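Local coordinates for protein acyl-CoA hydrolase (Bacillus cereus, PDB 1Y7U) that probably hydrolyses the thioester bond of long-chain fatty acyl-CoA substrates, and binds coenzyme A and calcium, at residues D47-I52 with Y84-I89; S55-K60 with T94-F99; V123-S126 with N130-P133. All coordinates share one frame; numbering follows the deposited sequence.

Contact 1. Residues D47-I52 with Y84-I89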
loop_
_atom_site.group_PDB
_atom_site.type_symbol
_atom_site.label_atom_id
_atom_site.label_comp_id
_atom_site.label_asym_id
_atom_site.label_seq_id
_atom_site.Cartn_x
_atom_site.Cartn_y
_atom_site.Cartn_z
ATOM N N ASP A 47 2.627 1.099 -17.741
ATOM C CA ASP A 47 1.406 0.401 -18.121
ATOM C C ASP A 47 0.172 1.129 -17.586
ATOM O O ASP A 47 -0.822 1.293 -18.293
ATOM C CB ASP A 47 1.447 -1.038 -17.582
ATOM C CG ASP A 47 0.150 -1.798 -17.817
ATOM O OD1 ASP A 47 -0.203 -2.033 -18.990
ATOM O OD2 ASP A 47 -0.523 -2.165 -16.826
HETATM N N MSE A 48 0.252 1.581 -16.343
HETATM C CA MSE A 48 -0.864 2.255 -15.701
HETATM C C MSE A 48 -1.304 3.496 -16.439
HETATM O O MSE A 48 -2.462 3.633 -16.841
HETATM C CB MSE A 48 -0.489 2.630 -14.269
HETATM C CG MSE A 48 -1.609 3.299 -13.486
HETATM SE SE MSE A 48 -3.204 2.205 -13.314
HETATM C CE MSE A 48 -4.308 3.164 -14.553
ATOM N N VAL A 49 -0.365 4.407 -16.612
ATOM C CA VAL A 49 -0.626 5.660 -17.274
ATOM C C VAL A 49 -1.053 5.415 -18.732
ATOM O O VAL A 49 -1.845 6.166 -19.299
ATOM C CB VAL A 49 0.637 6.536 -17.164
ATOM C CG1 VAL A 49 1.455 6.463 -18.434
ATOM C CG2 VAL A 49 0.254 7.944 -16.795
ATOM N N ALA A 50 -0.545 4.340 -19.324
ATOM C CA ALA A 50 -0.876 3.982 -20.699
ATOM C C ALA A 50 -2.282 3.388 -20.818
ATOM O O ALA A 50 -2.971 3.593 -21.816
ATOM C CB ALA A 50 0.132 2.995 -21.216
ATOM N N SER A 51 -2.694 2.627 -19.810
ATOM C CA SER A 51 -4.018 2.032 -19.820
ATOM C C SER A 51 -5.046 3.155 -19.767
ATOM O O SER A 51 -6.165 3.009 -20.258
ATOM C CB SER A 51 -4.204 1.105 -18.617
ATOM O OG SER A 51 -4.507 1.825 -17.435
ATOM N N ILE A 52 -4.671 4.277 -19.162
ATOM C CA ILE A 52 -5.579 5.409 -19.077
ATOM C C ILE A 52 -5.690 6.029 -20.462
ATOM O O ILE A 52 -6.780 6.388 -20.896
ATOM C CB ILE A 52 -5.084 6.466 -18.065
ATOM C CG1 ILE A 52 -5.139 5.889 -16.647
ATOM C CG2 ILE A 52 -5.938 7.722 -18.156
ATOM C CD1 ILE A 52 -4.600 6.807 -15.585
ATOM N N TYR A 84 5.608 10.641 -16.058
ATOM C CA TYR A 84 5.315 9.772 -17.175
ATOM C C TYR A 84 4.418 10.527 -18.130
ATOM O O TYR A 84 3.620 11.365 -17.711
ATOM C CB TYR A 84 4.575 8.517 -16.705
ATOM C CG TYR A 84 5.276 7.764 -15.610
ATOM C CD1 TYR A 84 5.246 8.219 -14.294
ATOM C CD2 TYR A 84 6.015 6.624 -15.893
ATOM C CE1 TYR A 84 5.947 7.566 -13.287
ATOM C CE2 TYR A 84 6.715 5.956 -14.893
ATOM C CZ TYR A 84 6.679 6.437 -13.594
ATOM O OH TYR A 84 7.401 5.807 -12.616
ATOM N N GLU A 85 4.565 10.258 -19.418
ATOM C CA GLU A 85 3.712 10.884 -20.408
ATOM C C GLU A 85 3.355 9.765 -21.352
ATOM O O GLU A 85 4.200 8.940 -21.692
ATOM C CB GLU A 85 4.423 11.994 -21.175
ATOM C CG GLU A 85 3.526 12.626 -22.234
ATOM C CD GLU A 85 4.214 13.721 -23.028
ATOM O OE1 GLU A 85 3.624 14.203 -24.022
ATOM O OE2 GLU A 85 5.349 14.101 -22.656
ATOM N N SER A 86 2.098 9.718 -21.758
ATOM C CA SER A 86 1.677 8.674 -22.658
ATOM C C SER A 86 0.516 9.119 -23.536
ATOM O O SER A 86 -0.323 9.935 -23.132
ATOM C CB SER A 86 1.280 7.429 -21.859
ATOM O OG SER A 86 0.133 7.671 -21.054
ATOM N N PHE A 87 0.497 8.593 -24.752
ATOM C CA PHE A 87 -0.570 8.869 -25.694
ATOM C C PHE A 87 -0.575 7.763 -26.728
ATOM O O PHE A 87 0.429 7.084 -26.935
ATOM C CB PHE A 87 -0.389 10.231 -26.370
ATOM C CG PHE A 87 1.006 10.505 -26.820
ATOM C CD1 PHE A 87 1.910 11.141 -25.969
ATOM C CD2 PHE A 87 1.437 10.097 -28.078
ATOM C CE1 PHE A 87 3.224 11.362 -26.363
ATOM C CE2 PHE A 87 2.744 10.315 -28.479
ATOM C CZ PHE A 87 3.641 10.945 -27.623
ATOM N N VAL A 88 -1.726 7.565 -27.347
ATOM C CA VAL A 88 -1.884 6.555 -28.374
ATOM C C VAL A 88 -1.287 7.131 -29.656
ATOM O O VAL A 88 -1.521 8.297 -29.957
ATOM C CB VAL A 88 -3.380 6.284 -28.591
ATOM C CG1 VAL A 88 -3.585 5.250 -29.671
ATOM C CG2 VAL A 88 -4.003 5.840 -27.292
ATOM N N ILE A 89 -0.497 6.358 -30.395
ATOM C CA ILE A 89 0.041 6.882 -31.648
ATOM C C ILE A 89 -0.314 6.013 -32.824
ATOM O O ILE A 89 -0.465 6.510 -33.930
ATOM C CB ILE A 89 1.562 6.993 -31.694
ATOM C CG1 ILE A 89 2.162 6.170 -30.571
ATOM C CG2 ILE A 89 1.982 8.458 -31.745
ATOM C CD1 ILE A 89 3.491 5.628 -30.926
#

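Contact 2. Residues S55-K60 with T94-F99. With COA (coenzyme A), chain F.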
loop_
_atom_site.group_PDB
_atom_site.type_symbol
_atom_site.label_atom_id
_atom_site.label_comp_id
_atom_site.label_asym_id
_atom_site.label_seq_id
_atom_site.Cartn_x
_atom_site.Cartn_y
_atom_site.Cartn_z
ATOM N N SER A 55 -8.009 3.928 -22.605
ATOM C CA SER A 55 -9.436 4.120 -22.406
ATOM C C SER A 55 -9.924 5.516 -22.786
ATOM O O SER A 55 -11.080 5.683 -23.172
ATOM C CB SER A 55 -9.819 3.787 -20.972
ATOM O OG SER A 55 -9.009 4.499 -20.073
ATOM N N ARG A 56 -9.065 6.521 -22.686
ATOM C CA ARG A 56 -9.484 7.861 -23.075
ATOM C C ARG A 56 -9.759 7.886 -24.577
ATOM O O ARG A 56 -10.739 8.470 -25.038
ATOM C CB ARG A 56 -8.411 8.894 -22.736
ATOM C CG ARG A 56 -8.616 9.546 -21.396
ATOM C CD ARG A 56 -7.615 10.651 -21.144
ATOM N NE ARG A 56 -7.902 11.312 -19.874
ATOM C CZ ARG A 56 -7.095 12.178 -19.265
ATOM N NH1 ARG A 56 -5.927 12.502 -19.805
ATOM N NH2 ARG A 56 -7.462 12.718 -18.106
ATOM N N HIS A 57 -8.889 7.235 -25.337
ATOM C CA HIS A 57 -9.015 7.187 -26.786
ATOM C C HIS A 57 -10.183 6.312 -27.200
ATOM O O HIS A 57 -11.046 6.735 -27.963
ATOM C CB HIS A 57 -7.723 6.638 -27.396
ATOM C CG HIS A 57 -7.750 6.510 -28.892
ATOM N ND1 HIS A 57 -7.213 7.463 -29.731
ATOM C CD2 HIS A 57 -8.213 5.519 -29.694
ATOM C CE1 HIS A 57 -7.339 7.063 -30.985
ATOM N NE2 HIS A 57 -7.943 5.886 -30.990
ATOM N N SER A 58 -10.213 5.096 -26.679
ATOM C CA SER A 58 -11.253 4.138 -27.026
ATOM C C SER A 58 -12.577 4.305 -26.298
ATOM O O SER A 58 -13.607 3.836 -26.780
ATOM C CB SER A 58 -10.754 2.732 -26.754
ATOM O OG SER A 58 -10.646 2.554 -25.360
ATOM N N ARG A 59 -12.553 4.949 -25.135
ATOM C CA ARG A 59 -13.761 5.126 -24.338
ATOM C C ARG A 59 -14.323 3.730 -24.085
ATOM O O ARG A 59 -15.523 3.555 -23.894
ATOM C CB ARG A 59 -14.793 5.970 -25.087
ATOM C CG ARG A 59 -14.232 7.229 -25.722
ATOM C CD ARG A 59 -14.429 8.484 -24.881
ATOM N NE ARG A 59 -13.702 8.454 -23.619
ATOM C CZ ARG A 59 -13.017 9.484 -23.127
ATOM N NH1 ARG A 59 -12.956 10.628 -23.799
ATOM N NH2 ARG A 59 -12.411 9.379 -21.951
ATOM N N LYS A 60 -13.439 2.736 -24.110
ATOM C CA LYS A 60 -13.817 1.346 -23.864
ATOM C C LYS A 60 -12.970 0.819 -22.716
ATOM O O LYS A 60 -11.989 1.449 -22.319
ATOM C CB LYS A 60 -13.559 0.468 -25.093
ATOM C CG LYS A 60 -14.426 0.770 -26.285
ATOM C CD LYS A 60 -15.871 0.387 -26.041
ATOM C CE LYS A 60 -16.738 0.836 -27.212
ATOM N NZ LYS A 60 -18.178 0.480 -27.044
ATOM N N THR A 94 -8.812 -3.052 -33.691
ATOM C CA THR A 94 -9.249 -3.306 -32.343
ATOM C C THR A 94 -8.219 -2.952 -31.274
ATOM O O THR A 94 -8.564 -2.778 -30.108
ATOM C CB THR A 94 -9.640 -4.792 -32.244
ATOM O OG1 THR A 94 -11.050 -4.893 -32.014
ATOM C CG2 THR A 94 -8.862 -5.497 -31.161
ATOM N N SER A 95 -6.956 -2.840 -31.669
ATOM C CA SER A 95 -5.891 -2.533 -30.720
ATOM C C SER A 95 -5.280 -1.168 -30.951
ATOM O O SER A 95 -5.523 -0.531 -31.968
ATOM C CB SER A 95 -4.791 -3.578 -30.822
ATOM O OG SER A 95 -4.202 -3.542 -32.108
HETATM N N MSE A 96 -4.466 -0.733 -29.999
HETATM C CA MSE A 96 -3.808 0.558 -30.098
HETATM C C MSE A 96 -2.457 0.514 -29.401
HETATM O O MSE A 96 -2.288 -0.188 -28.407
HETATM C CB MSE A 96 -4.704 1.625 -29.480
HETATM C CG MSE A 96 -5.336 1.170 -28.191
HETATM SE SE MSE A 96 -7.040 1.997 -27.850
HETATM C CE MSE A 96 -6.420 3.796 -27.771
ATOM N N GLU A 97 -1.482 1.231 -29.947
ATOM C CA GLU A 97 -0.165 1.270 -29.337
ATOM C C GLU A 97 0.026 2.583 -28.631
ATOM O O GLU A 97 -0.108 3.652 -29.224
ATOM C CB GLU A 97 0.934 1.082 -30.364
ATOM C CG GLU A 97 1.110 -0.345 -30.776
ATOM C CD GLU A 97 2.479 -0.588 -31.333
ATOM O OE1 GLU A 97 3.427 -0.702 -30.534
ATOM O OE2 GLU A 97 2.615 -0.644 -32.571
ATOM N N VAL A 98 0.338 2.492 -27.347
ATOM C CA VAL A 98 0.527 3.672 -26.536
ATOM C C VAL A 98 1.997 3.887 -26.254
ATOM O O VAL A 98 2.691 2.996 -25.750
ATOM C CB VAL A 98 -0.234 3.538 -25.209
ATOM C CG1 VAL A 98 -0.132 4.833 -24.424
ATOM C CG2 VAL A 98 -1.690 3.178 -25.480
ATOM N N PHE A 99 2.474 5.072 -26.606
ATOM C CA PHE A 99 3.863 5.422 -26.368
ATOM C C PHE A 99 3.940 5.938 -24.937
ATOM O O PHE A 99 3.033 6.634 -24.464
ATOM C CB PHE A 99 4.316 6.521 -27.326
ATOM C CG PHE A 99 5.705 7.003 -27.069
ATOM C CD1 PHE A 99 6.801 6.186 -27.345
ATOM C CD2 PHE A 99 5.928 8.251 -26.484
ATOM C CE1 PHE A 99 8.108 6.607 -27.039
ATOM C CE2 PHE A 99 7.229 8.683 -26.173
ATOM C CZ PHE A 99 8.318 7.857 -26.450
HETATM N N1A COA F . 0.887 -8.111 -28.908
HETATM C C2A COA F . 0.361 -7.040 -29.543
HETATM N N3A COA F . -0.913 -7.087 -30.016
HETATM C C4A COA F . -1.640 -8.174 -29.862
HETATM C C5A COA F . -1.139 -9.234 -29.194
HETATM C C6A COA F . 0.148 -9.223 -28.698
HETATM N N6A COA F . 0.583 -10.088 -27.785
HETATM N N7A COA F . -2.072 -10.147 -29.192
HETATM C C8A COA F . -3.140 -9.687 -29.795
HETATM N N9A COA F . -2.889 -8.472 -30.243
HETATM C C1B COA F . -3.888 -7.618 -30.893
HETATM C C2B COA F . -3.780 -7.517 -32.392
HETATM O O2B COA F . -3.046 -6.357 -32.670
HETATM C C3B COA F . -5.196 -7.375 -32.901
HETATM O O3B COA F . -5.233 -6.074 -33.326
HETATM P P3B COA F . -6.060 -5.399 -34.406
HETATM O O7A COA F . -5.965 -4.043 -34.136
HETATM O O8A COA F . -7.417 -5.683 -34.546
HETATM O O9A COA F . -5.456 -5.550 -35.637
HETATM C C4B COA F . -5.989 -7.504 -31.633
HETATM O O4B COA F . -5.151 -8.180 -30.764
HETATM C C5B COA F . -7.239 -8.313 -31.743
HETATM O O5B COA F . -6.956 -9.635 -31.371
HETATM P P1A COA F . -7.871 -10.886 -31.742
HETATM O O1A COA F . -7.166 -11.851 -32.589
HETATM O O2A COA F . -9.074 -10.464 -32.455
HETATM O O3A COA F . -8.209 -11.671 -30.408
HETATM P P2A COA F . -7.259 -12.107 -29.214
HETATM O O4A COA F . -5.976 -12.679 -29.645
HETATM O O5A COA F . -8.013 -13.088 -28.476
HETATM O O6A COA F . -7.022 -10.829 -28.307
HETATM C CBP COA F . -5.657 -11.222 -26.298
HETATM C CCP COA F . -6.982 -10.768 -26.898
HETATM C CDP COA F . -4.953 -12.265 -27.127
HETATM C CEP COA F . -4.727 -10.043 -26.178
HETATM C CAP COA F . -5.947 -12.046 -25.043
HETATM O OAP COA F . -5.609 -13.398 -25.237
HETATM C C9P COA F . -5.954 -11.534 -23.642
HETATM O O9P COA F . -7.162 -11.253 -23.042
HETATM N N8P COA F . -4.831 -11.365 -23.022
HETATM C C7P COA F . -4.639 -10.307 -22.086
HETATM C C6P COA F . -5.798 -10.012 -21.154
HETATM C C5P COA F . -5.371 -9.420 -19.851
HETATM O O5P COA F . -6.083 -9.556 -18.834
HETATM N N4P COA F . -4.235 -8.777 -19.855
HETATM C C3P COA F . -3.475 -8.635 -18.669
HETATM C C2P COA F . -2.754 -9.921 -18.397
HETATM S S1P COA F . -3.402 -10.732 -16.977
#

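Contact 3. Residues V123-S126 with N130-P133. With COA (coenzyme A), chain F.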
loop_
_atom_site.group_PDB
_atom_site.type_symbol
_atom_site.label_atom_id
_atom_site.label_comp_id
_atom_site.label_asym_id
_atom_site.label_seq_id
_atom_site.Cartn_x
_atom_site.Cartn_y
_atom_site.Cartn_z
ATOM N N VAL A 123 -5.861 -3.721 -26.065
ATOM C CA VAL A 123 -6.956 -4.193 -26.908
ATOM C C VAL A 123 -8.280 -3.857 -26.237
ATOM O O VAL A 123 -8.523 -4.245 -25.091
ATOM C CB VAL A 123 -6.915 -5.722 -27.119
ATOM C CG1 VAL A 123 -8.176 -6.180 -27.850
ATOM C CG2 VAL A 123 -5.679 -6.106 -27.906
ATOM N N ALA A 124 -9.139 -3.143 -26.956
ATOM C CA ALA A 124 -10.439 -2.765 -26.415
ATOM C C ALA A 124 -11.366 -3.972 -26.440
ATOM O O ALA A 124 -11.486 -4.652 -27.456
ATOM C CB ALA A 124 -11.031 -1.624 -27.230
ATOM N N LEU A 125 -12.016 -4.244 -25.318
ATOM C CA LEU A 125 -12.915 -5.381 -25.246
ATOM C C LEU A 125 -14.356 -5.040 -24.884
ATOM O O LEU A 125 -14.633 -4.060 -24.189
ATOM C CB LEU A 125 -12.366 -6.412 -24.262
ATOM C CG LEU A 125 -11.046 -7.060 -24.682
ATOM C CD1 LEU A 125 -10.729 -8.250 -23.780
ATOM C CD2 LEU A 125 -11.158 -7.522 -26.123
ATOM N N SER A 126 -15.274 -5.860 -25.381
ATOM C CA SER A 126 -16.689 -5.681 -25.106
ATOM C C SER A 126 -16.956 -6.364 -23.778
ATOM O O SER A 126 -16.141 -7.169 -23.312
ATOM C CB SER A 126 -17.529 -6.343 -26.195
ATOM O OG SER A 126 -17.345 -7.751 -26.199
ATOM N N ASN A 130 -14.909 -9.612 -26.264
ATOM C CA ASN A 130 -14.799 -9.617 -27.715
ATOM C C ASN A 130 -14.082 -8.343 -28.134
ATOM O O ASN A 130 -14.489 -7.248 -27.752
ATOM C CB ASN A 130 -16.180 -9.651 -28.371
ATOM C CG ASN A 130 -16.967 -10.892 -28.012
ATOM O OD1 ASN A 130 -16.477 -12.018 -28.149
ATOM N ND2 ASN A 130 -18.201 -10.696 -27.557
ATOM N N PRO A 131 -12.983 -8.467 -28.894
ATOM C CA PRO A 131 -12.290 -7.248 -29.314
ATOM C C PRO A 131 -13.300 -6.330 -29.993
ATOM O O PRO A 131 -14.222 -6.797 -30.659
ATOM C CB PRO A 131 -11.227 -7.780 -30.258
ATOM C CG PRO A 131 -10.836 -9.062 -29.583
ATOM C CD PRO A 131 -12.192 -9.663 -29.232
ATOM N N VAL A 132 -13.131 -5.028 -29.814
ATOM C CA VAL A 132 -14.057 -4.057 -30.377
ATOM C C VAL A 132 -13.363 -2.915 -31.114
ATOM O O VAL A 132 -12.375 -2.364 -30.636
ATOM C CB VAL A 132 -14.945 -3.472 -29.250
ATOM C CG1 VAL A 132 -15.624 -2.189 -29.706
ATOM C CG2 VAL A 132 -15.977 -4.493 -28.849
ATOM N N PRO A 133 -13.884 -2.539 -32.290
ATOM C CA PRO A 133 -13.276 -1.448 -33.058
ATOM C C PRO A 133 -12.945 -0.216 -32.206
ATOM O O PRO A 133 -13.641 0.115 -31.244
ATOM C CB PRO A 133 -14.314 -1.169 -34.149
ATOM C CG PRO A 133 -15.600 -1.710 -33.570
ATOM C CD PRO A 133 -15.144 -2.975 -32.910
HETATM N N1A COA F . 0.887 -8.111 -28.908
HETATM C C2A COA F . 0.361 -7.040 -29.543
HETATM N N3A COA F . -0.913 -7.087 -30.016
HETATM C C4A COA F . -1.640 -8.174 -29.862
HETATM C C5A COA F . -1.139 -9.234 -29.194
HETATM C C6A COA F . 0.148 -9.223 -28.698
HETATM N N6A COA F . 0.583 -10.088 -27.785
HETATM N N7A COA F . -2.072 -10.147 -29.192
HETATM C C8A COA F . -3.140 -9.687 -29.795
HETATM N N9A COA F . -2.889 -8.472 -30.243
HETATM C C1B COA F . -3.888 -7.618 -30.893
HETATM C C2B COA F . -3.780 -7.517 -32.392
HETATM O O2B COA F . -3.046 -6.357 -32.670
HETATM C C3B COA F . -5.196 -7.375 -32.901
HETATM O O3B COA F . -5.233 -6.074 -33.326
HETATM P P3B COA F . -6.060 -5.399 -34.406
HETATM O O7A COA F . -5.965 -4.043 -34.136
HETATM O O8A COA F . -7.417 -5.683 -34.546
HETATM O O9A COA F . -5.456 -5.550 -35.637
HETATM C C4B COA F . -5.989 -7.504 -31.633
HETATM O O4B COA F . -5.151 -8.180 -30.764
HETATM C C5B COA F . -7.239 -8.313 -31.743
HETATM O O5B COA F . -6.956 -9.635 -31.371
HETATM P P1A COA F . -7.871 -10.886 -31.742
HETATM O O1A COA F . -7.166 -11.851 -32.589
HETATM O O2A COA F . -9.074 -10.464 -32.455
HETATM O O3A COA F . -8.209 -11.671 -30.408
HETATM P P2A COA F . -7.259 -12.107 -29.214
HETATM O O4A COA F . -5.976 -12.679 -29.645
HETATM O O5A COA F . -8.013 -13.088 -28.476
HETATM O O6A COA F . -7.022 -10.829 -28.307
HETATM C CBP COA F . -5.657 -11.222 -26.298
HETATM C CCP COA F . -6.982 -10.768 -26.898
HETATM C CDP COA F . -4.953 -12.265 -27.127
HETATM C CEP COA F . -4.727 -10.043 -26.178
HETATM C CAP COA F . -5.947 -12.046 -25.043
HETATM O OAP COA F . -5.609 -13.398 -25.237
HETATM C C9P COA F . -5.954 -11.534 -23.642
HETATM O O9P COA F . -7.162 -11.253 -23.042
HETATM N N8P COA F . -4.831 -11.365 -23.022
HETATM C C7P COA F . -4.639 -10.307 -22.086
HETATM C C6P COA F . -5.798 -10.012 -21.154
HETATM C C5P COA F . -5.371 -9.420 -19.851
HETATM O O5P COA F . -6.083 -9.556 -18.834
HETATM N N4P COA F . -4.235 -8.777 -19.855
HETATM C C3P COA F . -3.475 -8.635 -18.669
HETATM C C2P COA F . -2.754 -9.921 -18.397
HETATM S S1P COA F . -3.402 -10.732 -16.977
#

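Contact 1. Residues D47-I52 with Y84-I89
Val49 of helix 47-52 lies over Ser86 of strand 84-89, and the path of the valine from CB to its tip traces most of the contact. CB is 4.1 Å from Ser86 OG, at the margin of contact. From there the CG1 branch drops onto the strand, where it packs alongside Ser86 CB at 3.6 Å. The same methyl also reaches the next inward-pointing residue of the strand, Tyr84, and lies 4.1 Å from its CB. Only the root of Tyr84 takes part: CG stands beside the backbone N and anti to the carbonyl carbon (chi1 -54°), which carries the phenol ring away from 47-52, against Glu45 one turn earlier on the same helix. Ser86 has its hydroxyl between its backbone N and carbonyl carbon, with chi1 at 65°, and this turns OG up to the helix backbone. There it is 3.0 Å from Val49 O in a weak hydrogen bond. Ser53 OG, one turn further along the helix, is a second hydrogen-bond partner, and which acceptor takes the Ser86 proton is not settled. Either way a buried hydroxyl is matched with polar atoms of the helix. Small residues let the backbones come close: Ala50 CA and Ser86 CA are 5.7 Å apart, and the two axes approach to 7.5 Å at an angle of 42°. Next to this line Ala50 rests on Val98, Val100 and Phe122, while Val49 and Ile52 lie on Val20. Helix 39-58 is thus the central helix of a hotdog fold, lying across strands 20-25, 81-91, 95-105 and 112-125 of the antiparallel sheet, while Met48 and Ser51 also meet Phe38 of the third subunit.

Contact 2. Residues S55-K60 with T94-F99
Met96, built as selenomethionine, points from strand 95-99 to the last turn of helix 55-58 and meets two residues there. Its SE packs 3.9 Å from Ser58 CB and 5.0 Å from the centroid of the His57 ring. This sulfur-aromatic approach, here through selenium, is oblique, 57° off the ring normal. The modelled place of CE is doubtful. The Met96 and His57 side chains run past one another in opposite directions. Around this pair, Val88 of the neighbouring strand touches both side chains, and Val134 lies against His57 and Ser58. The imidazole is held by a hydrogen bond from NE2 to Pro135 O, while Ser58 OG bonds back to Ala54 O within the helix. In hotdog terms, the contact sets the C-terminal end of the central helix on the start of an inner strand of the sheet. That start also carries the coenzyme A site. Thr94 N is 3.0 Å from O7A of the 3'-phosphate and 3.1 Å from its O8A, and Ser95 N donates to O7A at 2.9 Å. Ser95 OG lies 2.7 Å from O7A, though O3B competes for its proton. Arg56 in the last turn, and Arg59, the first residue beyond the helix and of positive phi, form salt bridges with Glu105 of the second subunit.

Contact 3. Residues V123-S126 with N130-P133
Two backbone hydrogen bonds join Ala124 and Ser126 to the returning chain: Val132 N donates to Ala124 O at 2.9 Å, and Ser126 N to Asn130 O at 2.9 Å. They flank Leu125 and Pro131, an antiparallel non-hydrogen-bonded pair, so the proline's lack of an N-H costs the pairing nothing. A CA-H...O contact from Pro131 CA to the same Ala124 O, at 3.3 Å, adds to the grip on that oxygen. Among side-chain hydrogen bonds, Ser126 OG takes the backbone N-H of Asn130 at 3.1 Å; its chi1 of 65° turns the hydroxyl back across the turn. Asn130 ND2 reaches the same oxygen weakly, and Glu128 OE2, inside the turn, is a further partner. Van der Waals contacts fall on two sides of the ribbon. Leu125 CD2 packs 3.8 Å from Pro131 CG, with Val123 CG1 looser beside the proline, while Val132 CG2 lies 3.6 Å from Ser126 CB. Contacts with coenzyme A come from Pro131, whose CG is 3.6 Å from O2A of the diphosphate, and from Val123, whose CG2 is 3.6 Å from the ribose O4B. The chain here doubles back through three residues and pairs antiparallel with the end of strand 112-125 of the hotdog sheet by a single bridge, forming part of the wall of the coenzyme A pocket.

In the fold
From the N terminus, helix 39-58 supplies 47-52 and then 55-60. The chain next runs through strand 61-71 to strand 81-91, where contact 1 closes, and turns into strand 95-105, where contact 2 closes. The two contacts therefore cross, setting two parts of one helix, about two turns apart, on two adjacent antiparallel strands; Phe87 O and Phe99 N, 2.9 Å apart, probably hydrogen bond between those strands. Contact 3 follows in series, closing a local loop of three residues after strand 112-125. It adjoins contact 2 at Thr94, packed on Val123 and Pro131, and both touch coenzyme A. Contact 1 lies nearer the chain's centre and does not touch contact 3.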